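Long-range contacts in putative tetrapyrrole (Corrin/porphyrin) methylase (PDB 3FFY), which probably methylates a cytidine ribose 2'-oxygen of 16S rRNA with S-adenosyl-L-methionine, and is represented here by its C-terminal portion: residues G14-K19 with H43-F48; P68-S73 with I108-I113; V74-S79 with D101-I106. One frame throughout, in Å; residues are numbered along the deposited sequence. Where two conformers were deposited one is given.

Contact 1 (G14-K19 with H43-F48)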
loop_
_atom_site.group_PDB
_atom_site.type_symbol
_atom_site.label_atom_id
_atom_site.label_comp_id
_atom_site.label_asym_id
_atom_site.label_seq_id
_atom_site.Cartn_x
_atom_site.Cartn_y
_atom_site.Cartn_z
ATOM N N GLY A 14 -3.056 5.463 1.219
ATOM C CA GLY A 14 -3.744 6.375 0.352
ATOM C C GLY A 14 -4.567 7.468 1.055
ATOM O O GLY A 14 -5.463 8.048 0.421
ATOM N N LEU A 15 -4.275 7.756 2.333
ATOM C CA LEU A 15 -4.976 8.801 3.111
ATOM C C LEU A 15 -4.012 9.979 3.340
ATOM O O LEU A 15 -2.802 9.831 3.183
ATOM C CB LEU A 15 -5.534 8.240 4.444
ATOM C CG LEU A 15 -6.664 7.201 4.367
ATOM C CD1 LEU A 15 -6.975 6.602 5.761
ATOM C CD2 LEU A 15 -7.890 7.824 3.742
ATOM N N PRO A 16 -4.544 11.165 3.660
ATOM C CA PRO A 16 -3.603 12.291 3.890
ATOM C C PRO A 16 -2.623 11.906 5.010
ATOM O O PRO A 16 -3.035 11.347 6.050
ATOM C CB PRO A 16 -4.512 13.468 4.298
ATOM C CG PRO A 16 -5.932 13.035 3.950
ATOM C CD PRO A 16 -5.941 11.515 3.978
ATOM N N ASN A 17 -1.340 12.119 4.772
ATOM C CA ASN A 17 -0.338 11.490 5.635
ATOM C C ASN A 17 0.794 12.378 6.029
ATOM O O ASN A 17 1.778 11.912 6.610
ATOM C CB ASN A 17 0.239 10.234 4.964
ATOM C CG ASN A 17 0.853 10.523 3.603
ATOM O OD1 ASN A 17 1.262 11.667 3.307
ATOM N ND2 ASN A 17 0.886 9.491 2.750
ATOM N N GLU A 18 0.669 13.650 5.714
ATOM C CA GLU A 18 1.700 14.565 6.080
ATOM C C GLU A 18 1.343 15.163 7.438
ATOM O O GLU A 18 2.250 15.398 8.256
ATOM C CB GLU A 18 1.900 15.606 4.985
ATOM C CG GLU A 18 2.316 14.957 3.630
ATOM C CD GLU A 18 2.456 15.976 2.490
ATOM O OE1 GLU A 18 2.576 17.197 2.769
ATOM O OE2 GLU A 18 2.437 15.539 1.313
ATOM N N LYS A 19 0.042 15.374 7.682
ATOM C CA LYS A 19 -0.454 15.720 9.008
ATOM C C LYS A 19 -1.199 14.530 9.572
ATOM O O LYS A 19 -2.164 14.034 8.957
ATOM C CB LYS A 19 -1.367 16.930 8.985
ATOM C CG LYS A 19 -0.671 18.221 8.576
ATOM C CD LYS A 19 -1.077 19.363 9.495
ATOM C CE LYS A 19 -0.234 19.374 10.793
ATOM N NZ LYS A 19 1.151 19.945 10.572
ATOM N N HIS A 43 -9.777 16.143 12.654
ATOM C CA HIS A 43 -9.742 16.253 11.198
ATOM C C HIS A 43 -8.497 15.608 10.560
ATOM O O HIS A 43 -8.471 15.383 9.362
ATOM C CB HIS A 43 -9.861 17.710 10.747
ATOM C CG HIS A 43 -11.186 18.353 11.076
ATOM N ND1 HIS A 43 -11.669 18.478 12.369
ATOM C CD2 HIS A 43 -12.114 18.944 10.277
ATOM C CE1 HIS A 43 -12.835 19.107 12.351
ATOM N NE2 HIS A 43 -13.129 19.402 11.096
ATOM N N ARG A 44 -7.460 15.321 11.348
ATOM C CA ARG A 44 -6.228 14.706 10.822
ATOM C C ARG A 44 -6.383 13.179 10.790
ATOM O O ARG A 44 -7.110 12.623 11.581
ATOM C CB ARG A 44 -4.996 15.069 11.677
ATOM C CG ARG A 44 -4.642 16.579 11.795
ATOM C CD ARG A 44 -3.799 16.808 13.073
ATOM N NE ARG A 44 -3.353 18.192 13.328
ATOM C CZ ARG A 44 -2.097 18.522 13.576
ATOM N NH1 ARG A 44 -1.169 17.581 13.608
ATOM N NH2 ARG A 44 -1.773 19.788 13.788
ATOM N N THR A 45 -5.663 12.530 9.865
ATOM C CA THR A 45 -5.480 11.075 9.856
ATOM C C THR A 45 -4.954 10.647 11.227
ATOM O O THR A 45 -4.140 11.320 11.811
ATOM C CB THR A 45 -4.476 10.673 8.777
ATOM O OG1 THR A 45 -4.986 11.112 7.513
ATOM C CG2 THR A 45 -4.239 9.159 8.754
HETATM N N MSE A 46 -5.453 9.532 11.732
HETATM C CA MSE A 46 -5.064 8.985 13.020
HETATM C C MSE A 46 -4.387 7.674 12.754
HETATM O O MSE A 46 -4.812 6.925 11.867
HETATM C CB MSE A 46 -6.296 8.777 13.871
HETATM C CG MSE A 46 -6.836 10.126 14.320
HETATM SE SE MSE A 46 -8.630 10.058 14.824
HETATM C CE MSE A 46 -9.385 9.925 13.013
ATOM N N VAL A 47 -3.349 7.384 13.524
ATOM C CA VAL A 47 -2.645 6.120 13.374
ATOM C C VAL A 47 -2.644 5.409 14.708
ATOM O O VAL A 47 -2.295 6.000 15.759
ATOM C CB VAL A 47 -1.179 6.311 12.900
ATOM C CG1 VAL A 47 -0.487 4.909 12.785
ATOM C CG2 VAL A 47 -1.164 7.134 11.579
ATOM N N PHE A 48 -3.076 4.153 14.658
ATOM C CA PHE A 48 -3.159 3.276 15.838
ATOM C C PHE A 48 -2.442 1.959 15.533
ATOM O O PHE A 48 -2.363 1.535 14.376
ATOM C CB PHE A 48 -4.609 2.886 16.135
ATOM C CG PHE A 48 -5.571 4.051 16.261
ATOM C CD1 PHE A 48 -5.884 4.577 17.508
ATOM C CD2 PHE A 48 -6.195 4.557 15.138
ATOM C CE1 PHE A 48 -6.793 5.637 17.610
ATOM C CE2 PHE A 48 -7.097 5.608 15.224
ATOM C CZ PHE A 48 -7.391 6.151 16.458
#
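With chi1 at -60°, T45 sets OG1 beside its own backbone N and turns the hydroxyl toward the carbonyl of P16, while K19, bent at every torsion beyond CB, folds its CE over the guanidinium of R44. These two meetings hold the loop between helix 6-12 and strand 20-24 against the start of strand 45-50, in the mixed beta sheet of this alpha/beta domain, the C-terminal part of the tetrapyrrole methylase fold. The T45 hydroxyl is the donor, and T45 OG1 to P16 O is modelled at 2.4 Å, too short to be taken literally. The same oxygen sits 3.7 Å from P16 CD, beside the proline ring, and L15 CB comes within 4.2 Å of T45 OG1 as well. Three consecutive features of the loop, the L15 side chain, the proline ring and the P16 carbonyl, are thus gathered round one hydroxyl. The T45 methyl packs on V109, and the side chain also touches L10 of helix 6-12. L15 reaches V109 and A111, so both sides of the contact also lean on the strand that neighbours 45-50. T45 and V47 pair through their backbones with C21 of strand 20-24, the parallel neighbour that this loop leads into. Farther out, K19 and R44 meet at the surface, where both also touch a crystal neighbour and R44 was modelled in two conformers, so this pairing is the less certain one. Their cations are merely close, K19 NZ standing 4.3 Å from R44 NH2. What touches is the aliphatic end of the lysine: CE lies 3.1 Å above the R44 guanidinium plane, displaced toward its rim, with K19 CE 3.4 Å from R44 NH2.

Contact 2 (P68-S73 with I108-I113)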
loop_
_atom_site.group_PDB
_atom_site.type_symbol
_atom_site.label_atom_id
_atom_site.label_comp_id
_atom_site.label_asym_id
_atom_site.label_seq_id
_atom_site.Cartn_x
_atom_site.Cartn_y
_atom_site.Cartn_z
ATOM N N PRO A 68 -19.655 4.303 9.786
ATOM C CA PRO A 68 -19.179 3.121 8.982
ATOM C C PRO A 68 -18.551 3.477 7.616
ATOM O O PRO A 68 -17.827 2.680 7.023
ATOM C CB PRO A 68 -20.446 2.257 8.784
ATOM C CG PRO A 68 -21.587 3.099 9.231
ATOM C CD PRO A 68 -21.067 4.192 10.154
ATOM N N GLU A 69 -18.835 4.677 7.144
ATOM C CA GLU A 69 -18.352 5.134 5.839
ATOM C C GLU A 69 -16.947 5.766 5.930
ATOM O O GLU A 69 -16.343 6.089 4.904
ATOM C CB GLU A 69 -19.344 6.135 5.203
ATOM C CG GLU A 69 -20.638 6.418 6.012
ATOM C CD GLU A 69 -20.324 7.128 7.366
ATOM O OE1 GLU A 69 -20.551 6.528 8.426
ATOM O OE2 GLU A 69 -19.797 8.270 7.370
ATOM N N ARG A 70 -16.413 5.935 7.136
ATOM C CA ARG A 70 -15.080 6.544 7.277
ATOM C C ARG A 70 -14.028 5.655 6.662
ATOM O O ARG A 70 -13.981 4.442 6.919
ATOM C CB ARG A 70 -14.719 6.790 8.724
ATOM C CG ARG A 70 -13.441 7.642 8.965
ATOM C CD ARG A 70 -13.636 9.146 8.581
ATOM N NE ARG A 70 -14.520 9.878 9.469
ATOM C CZ ARG A 70 -14.188 10.418 10.653
ATOM N NH1 ARG A 70 -15.129 11.042 11.357
ATOM N NH2 ARG A 70 -12.955 10.343 11.156
ATOM N N GLN A 71 -13.159 6.277 5.873
ATOM C CA GLN A 71 -12.059 5.580 5.247
ATOM C C GLN A 71 -11.008 5.152 6.251
ATOM O O GLN A 71 -10.680 5.872 7.206
ATOM C CB GLN A 71 -11.447 6.421 4.119
ATOM C CG GLN A 71 -12.331 6.576 2.890
ATOM C CD GLN A 71 -12.535 5.241 2.130
ATOM O OE1 GLN A 71 -11.592 4.467 1.949
ATOM N NE2 GLN A 71 -13.753 4.994 1.663
ATOM N N VAL A 72 -10.503 3.928 6.035
ATOM C CA VAL A 72 -9.543 3.320 6.894
ATOM C C VAL A 72 -8.651 2.396 6.085
ATOM O O VAL A 72 -9.028 1.940 4.965
ATOM C CB VAL A 72 -10.270 2.504 7.975
ATOM C CG1 VAL A 72 -11.139 1.360 7.319
ATOM C CG2 VAL A 72 -9.305 1.996 9.078
ATOM N N SER A 73 -7.462 2.129 6.625
ATOM C CA SER A 73 -6.468 1.241 6.000
ATOM C C SER A 73 -5.888 0.414 7.137
ATOM O O SER A 73 -5.420 0.994 8.132
ATOM C CB SER A 73 -5.321 2.064 5.391
ATOM O OG SER A 73 -4.513 1.275 4.534
ATOM N N ILE A 108 -3.512 0.602 12.044
ATOM C CA ILE A 108 -4.719 1.149 11.531
ATOM C C ILE A 108 -4.477 2.615 11.217
ATOM O O ILE A 108 -4.048 3.391 12.095
ATOM C CB ILE A 108 -5.912 1.032 12.546
ATOM C CG1 ILE A 108 -6.018 -0.406 13.055
ATOM C CG2 ILE A 108 -7.238 1.559 11.878
ATOM C CD1 ILE A 108 -7.003 -0.629 14.273
ATOM N N VAL A 109 -4.745 2.981 9.962
ATOM C CA VAL A 109 -4.683 4.386 9.519
ATOM C C VAL A 109 -6.097 4.805 9.189
ATOM O O VAL A 109 -6.709 4.293 8.238
ATOM C CB VAL A 109 -3.757 4.582 8.308
ATOM C CG1 VAL A 109 -3.623 6.120 7.921
ATOM C CG2 VAL A 109 -2.406 3.998 8.647
ATOM N N LEU A 110 -6.634 5.692 10.029
ATOM C CA LEU A 110 -8.021 6.131 10.001
ATOM C C LEU A 110 -8.090 7.585 9.503
ATOM O O LEU A 110 -7.427 8.476 10.020
ATOM C CB LEU A 110 -8.602 6.078 11.429
ATOM C CG LEU A 110 -10.109 6.393 11.612
ATOM C CD1 LEU A 110 -11.079 5.374 10.867
ATOM C CD2 LEU A 110 -10.436 6.559 13.137
ATOM N N ALA A 111 -8.926 7.800 8.513
ATOM C CA ALA A 111 -9.212 9.133 7.973
ATOM C C ALA A 111 -9.836 9.998 9.048
ATOM O O ALA A 111 -10.650 9.527 9.877
ATOM C CB ALA A 111 -10.145 9.025 6.707
ATOM N N GLY A 112 -9.421 11.255 9.081
ATOM C CA GLY A 112 -10.090 12.209 9.961
ATOM C C GLY A 112 -11.435 12.697 9.423
ATOM O O GLY A 112 -11.879 12.303 8.347
ATOM N N ILE A 113 -12.053 13.613 10.160
ATOM C CA ILE A 113 -13.289 14.277 9.747
ATOM C C ILE A 113 -12.930 15.395 8.776
ATOM O O ILE A 113 -13.428 15.385 7.647
ATOM C CB ILE A 113 -14.027 14.820 11.032
ATOM C CG1 ILE A 113 -15.537 15.036 10.841
ATOM C CG2 ILE A 113 -13.374 16.087 11.503
ATOM C CD1 ILE A 113 -16.343 15.283 12.212
#
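Strands 71-73 and 108-110 run antiparallel with axes 4.7 Å apart and N-to-C directions at 160°, V72 facing L110 as a non-hydrogen-bonded pair and S73 facing V109 as a hydrogen-bonded one. S73 and V109 exchange both backbone bonds, V109 N to S73 O being almost perfectly straight at 179°. Two residues farther on, A111 N donates a hydrogen bond to Q71 O, which carries the pairing past the end of the regular strand. Between these bonds V72 CA lies 3.3 Å from V109 O in a CA-H...O contact.

On the face carrying V72 and L110, the V72 methyl CG2, anti to the backbone N, meets I108 CG2 at 3.5 Å across the strands. L110 reaches diagonally: its CD1 comes 3.8 Å from R70 CG, the side chains crossing at about a right angle. Helices 55-66 and 90-99 cover this face, F62 on I108, F66 on L110 and L93 on V72. The S73 and V109 side chains point to the other face, beside S13.

R70 closes the end. Bent at chi2 and chi3, it curls back over the C-terminal residues, and R70 NH2 donates to A111 O at 2.8 Å with the acceptor in the guanidinium plane. One guanidinium face rests above the backbone of G112 and I113, with I113 N 3.5 Å from its plane, toward the rim, so bond and backbone together probably limit how the group turns. Strand 106-110 is inserted between 45-50 and 71-77 and pairs antiparallel with both, giving the 1-2-5-3-4 order of this mixed beta sheet.

Contact 3 (V74-S79 with D101-I106); sequences VSREIS and DPRGEI. With SO4 (sulfate ion), chain C.
The guanidinium of R76 is sandwiched between aliphatic groups: R103 CB lies over one face, and I78 CG1, just past the end of strand 71-77, stands 3.7 Å above the other, displaced toward the rim. R103 in turn has R76 NH2 over one face of its guanidinium, and the two planes are 54° apart, so the arginines meet obliquely and do not stack flat. R76 NH1 and R103 NE are 4.0 Å apart. A salt bridge from R76 NH1 to E84 of strand 82-87 probably eases the repulsion between these like charges.

Chi1 of -172° carries the R76 chain along the 103-105 backbone. Its CD passes 3.9 Å from G104 N, a buried amide with no polar partner in the model, and its CG lies as far from E105 O. Closer to the sheet, S75 O receives a CA-H...O contact from I106 CA at 3.2 Å, just where backbone bonding between S75 and V107 begins. V74 CG1 packs against I106 CB at 3.8 Å, under L55 of helix 55-66, with L93 and F97 of helix 90-99 also on the valine.

At the far end S79 OG, also bonded to I81 N, donates to sulfate O2 in a bond modelled rather short; the ion, probably from the crystallisation liquor, is also held by H96 of the second subunit. Loop 101-105 leads from helix 90-99 across strand 71-77 into strand 106-110. Strands 82-87 and 106-110 run parallel and are joined through that helix, with 71-77 antiparallel between them: a split beta-alpha-beta crossover.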
loop_
_atom_site.group_PDB
_atom_site.type_symbol
_atom_site.label_atom_id
_atom_site.label_comp_id
_atom_site.label_asym_id
_atom_site.label_seq_id
_atom_site.Cartn_x
_atom_site.Cartn_y
_atom_site.Cartn_z
ATOM N N VAL A 74 -5.855 -0.902 6.973
ATOM C CA VAL A 74 -5.235 -1.754 7.961
ATOM C C VAL A 74 -4.076 -2.477 7.276
ATOM O O VAL A 74 -4.231 -3.062 6.176
ATOM C CB VAL A 74 -6.263 -2.699 8.624
ATOM C CG1 VAL A 74 -5.525 -3.802 9.434
ATOM C CG2 VAL A 74 -7.296 -1.859 9.462
ATOM N N SER A 75 -2.909 -2.355 7.887
ATOM C CA SER A 75 -1.687 -2.812 7.285
ATOM C C SER A 75 -0.860 -3.695 8.207
ATOM O O SER A 75 -0.750 -3.499 9.443
ATOM C CB SER A 75 -0.792 -1.634 6.839
ATOM O OG SER A 75 -1.412 -0.901 5.812
ATOM N N ARG A 76 -0.197 -4.625 7.550
ATOM C CA ARG A 76 0.720 -5.484 8.216
ATOM C C ARG A 76 2.049 -5.409 7.513
ATOM O O ARG A 76 2.147 -5.486 6.278
ATOM C CB ARG A 76 0.143 -6.888 8.187
ATOM C CG ARG A 76 0.936 -7.846 9.019
ATOM C CD ARG A 76 0.399 -9.203 8.855
ATOM N NE ARG A 76 1.521 -10.120 8.844
ATOM C CZ ARG A 76 1.777 -10.987 7.870
ATOM N NH1 ARG A 76 0.967 -11.079 6.814
ATOM N NH2 ARG A 76 2.841 -11.779 7.961
ATOM N N GLU A 77 3.085 -5.194 8.298
ATOM C CA GLU A 77 4.392 -5.051 7.739
ATOM C C GLU A 77 5.031 -6.439 7.622
ATOM O O GLU A 77 5.304 -7.066 8.633
ATOM C CB GLU A 77 5.233 -4.147 8.615
ATOM C CG GLU A 77 6.661 -4.163 8.148
ATOM C CD GLU A 77 7.605 -3.319 8.976
ATOM O OE1 GLU A 77 8.793 -3.720 9.027
ATOM O OE2 GLU A 77 7.186 -2.281 9.560
ATOM N N ILE A 78 5.241 -6.952 6.418
ATOM C CA ILE A 78 5.920 -8.251 6.277
ATOM C C ILE A 78 7.433 -8.059 6.298
ATOM O O ILE A 78 8.141 -8.961 6.696
ATOM C CB ILE A 78 5.498 -8.986 5.007
ATOM C CG1 ILE A 78 4.004 -9.271 5.055
ATOM C CG2 ILE A 78 6.329 -10.257 4.830
ATOM C CD1 ILE A 78 3.336 -9.273 3.694
ATOM N N SER A 79 7.941 -6.905 5.871
ATOM C CA SER A 79 9.347 -6.600 6.036
ATOM C C SER A 79 9.465 -5.108 5.927
ATOM O O SER A 79 8.452 -4.406 5.816
ATOM C CB SER A 79 10.191 -7.301 4.988
ATOM O OG SER A 79 10.463 -6.461 3.879
ATOM N N ASP A 101 -9.920 -13.706 10.074
ATOM C CA ASP A 101 -9.203 -13.155 11.216
ATOM C C ASP A 101 -7.881 -12.584 10.690
ATOM O O ASP A 101 -7.331 -13.095 9.726
ATOM C CB ASP A 101 -8.968 -14.252 12.297
ATOM C CG ASP A 101 -10.211 -15.169 12.537
ATOM O OD1 ASP A 101 -11.376 -14.730 12.397
ATOM O OD2 ASP A 101 -10.010 -16.351 12.881
ATOM N N PRO A 102 -7.381 -11.504 11.298
ATOM C CA PRO A 102 -6.092 -10.909 10.837
ATOM C C PRO A 102 -4.841 -11.548 11.390
ATOM O O PRO A 102 -4.913 -12.297 12.371
ATOM C CB PRO A 102 -6.152 -9.473 11.349
ATOM C CG PRO A 102 -7.201 -9.495 12.445
ATOM C CD PRO A 102 -8.182 -10.569 12.118
ATOM N N ARG A 103 -3.696 -11.168 10.832
ATOM C CA ARG A 103 -2.536 -12.042 10.870
ATOM C C ARG A 103 -1.274 -11.613 11.621
ATOM O O ARG A 103 -0.294 -12.370 11.680
ATOM C CB ARG A 103 -2.135 -12.398 9.433
ATOM C CG ARG A 103 -1.401 -13.737 9.342
ATOM C CD ARG A 103 -1.886 -14.585 8.169
ATOM N NE ARG A 103 -0.886 -14.619 7.102
ATOM C CZ ARG A 103 0.242 -15.343 7.136
ATOM N NH1 ARG A 103 1.086 -15.297 6.100
ATOM N NH2 ARG A 103 0.540 -16.116 8.193
ATOM N N GLY A 104 -1.245 -10.430 12.184
ATOM C CA GLY A 104 -0.086 -10.096 12.968
ATOM C C GLY A 104 -0.449 -8.821 13.596
ATOM O O GLY A 104 -1.559 -8.348 13.392
ATOM N N GLU A 105 0.446 -8.265 14.376
ATOM C CA GLU A 105 0.252 -6.903 14.790
ATOM C C GLU A 105 0.009 -6.047 13.534
ATOM O O GLU A 105 0.691 -6.191 12.503
ATOM C CB GLU A 105 1.447 -6.364 15.583
ATOM C CG GLU A 105 1.106 -5.062 16.368
ATOM C CD GLU A 105 0.190 -5.294 17.575
ATOM O OE1 GLU A 105 -0.118 -6.484 17.945
ATOM O OE2 GLU A 105 -0.230 -4.251 18.150
ATOM N N ILE A 106 -1.003 -5.192 13.623
ATOM C CA ILE A 106 -1.346 -4.332 12.510
ATOM C C ILE A 106 -1.293 -2.873 12.927
ATOM O O ILE A 106 -1.211 -2.547 14.105
ATOM C CB ILE A 106 -2.719 -4.704 11.899
ATOM C CG1 ILE A 106 -3.831 -4.749 12.967
ATOM C CG2 ILE A 106 -2.609 -6.085 11.198
ATOM C CD1 ILE A 106 -4.050 -6.217 13.579
HETATM S S SO4 C . 12.664 -8.149 2.354
HETATM O O1 SO4 C . 12.926 -9.360 3.206
HETATM O O2 SO4 C . 11.173 -8.159 2.186
HETATM O O3 SO4 C . 13.191 -8.375 0.941
HETATM O O4 SO4 C . 13.230 -7.029 3.098
#

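Contacts 2 and 3 share strand 71-77 and lie on opposite sides of the chain's centre, their centres about 17 Å apart. Contact 3 is nested inside the chain loop closed by contact 2, and the two touch where I108 packs on V74. Contact 1 precedes both in sequence and borders contact 2 directly, because strands 45-50 and 106-110 are neighbours: backbone hydrogen bonds join M46 to L110 and F48 to I108. Regular backbone bonding dominates contact 2, nearest the centre and partly buried. Contact 1, at the surface, relies on a single side-chain bond to a loop carbonyl, while contact 3, also partly buried, joins V74-I106 packing to arginines packed at its exposed side.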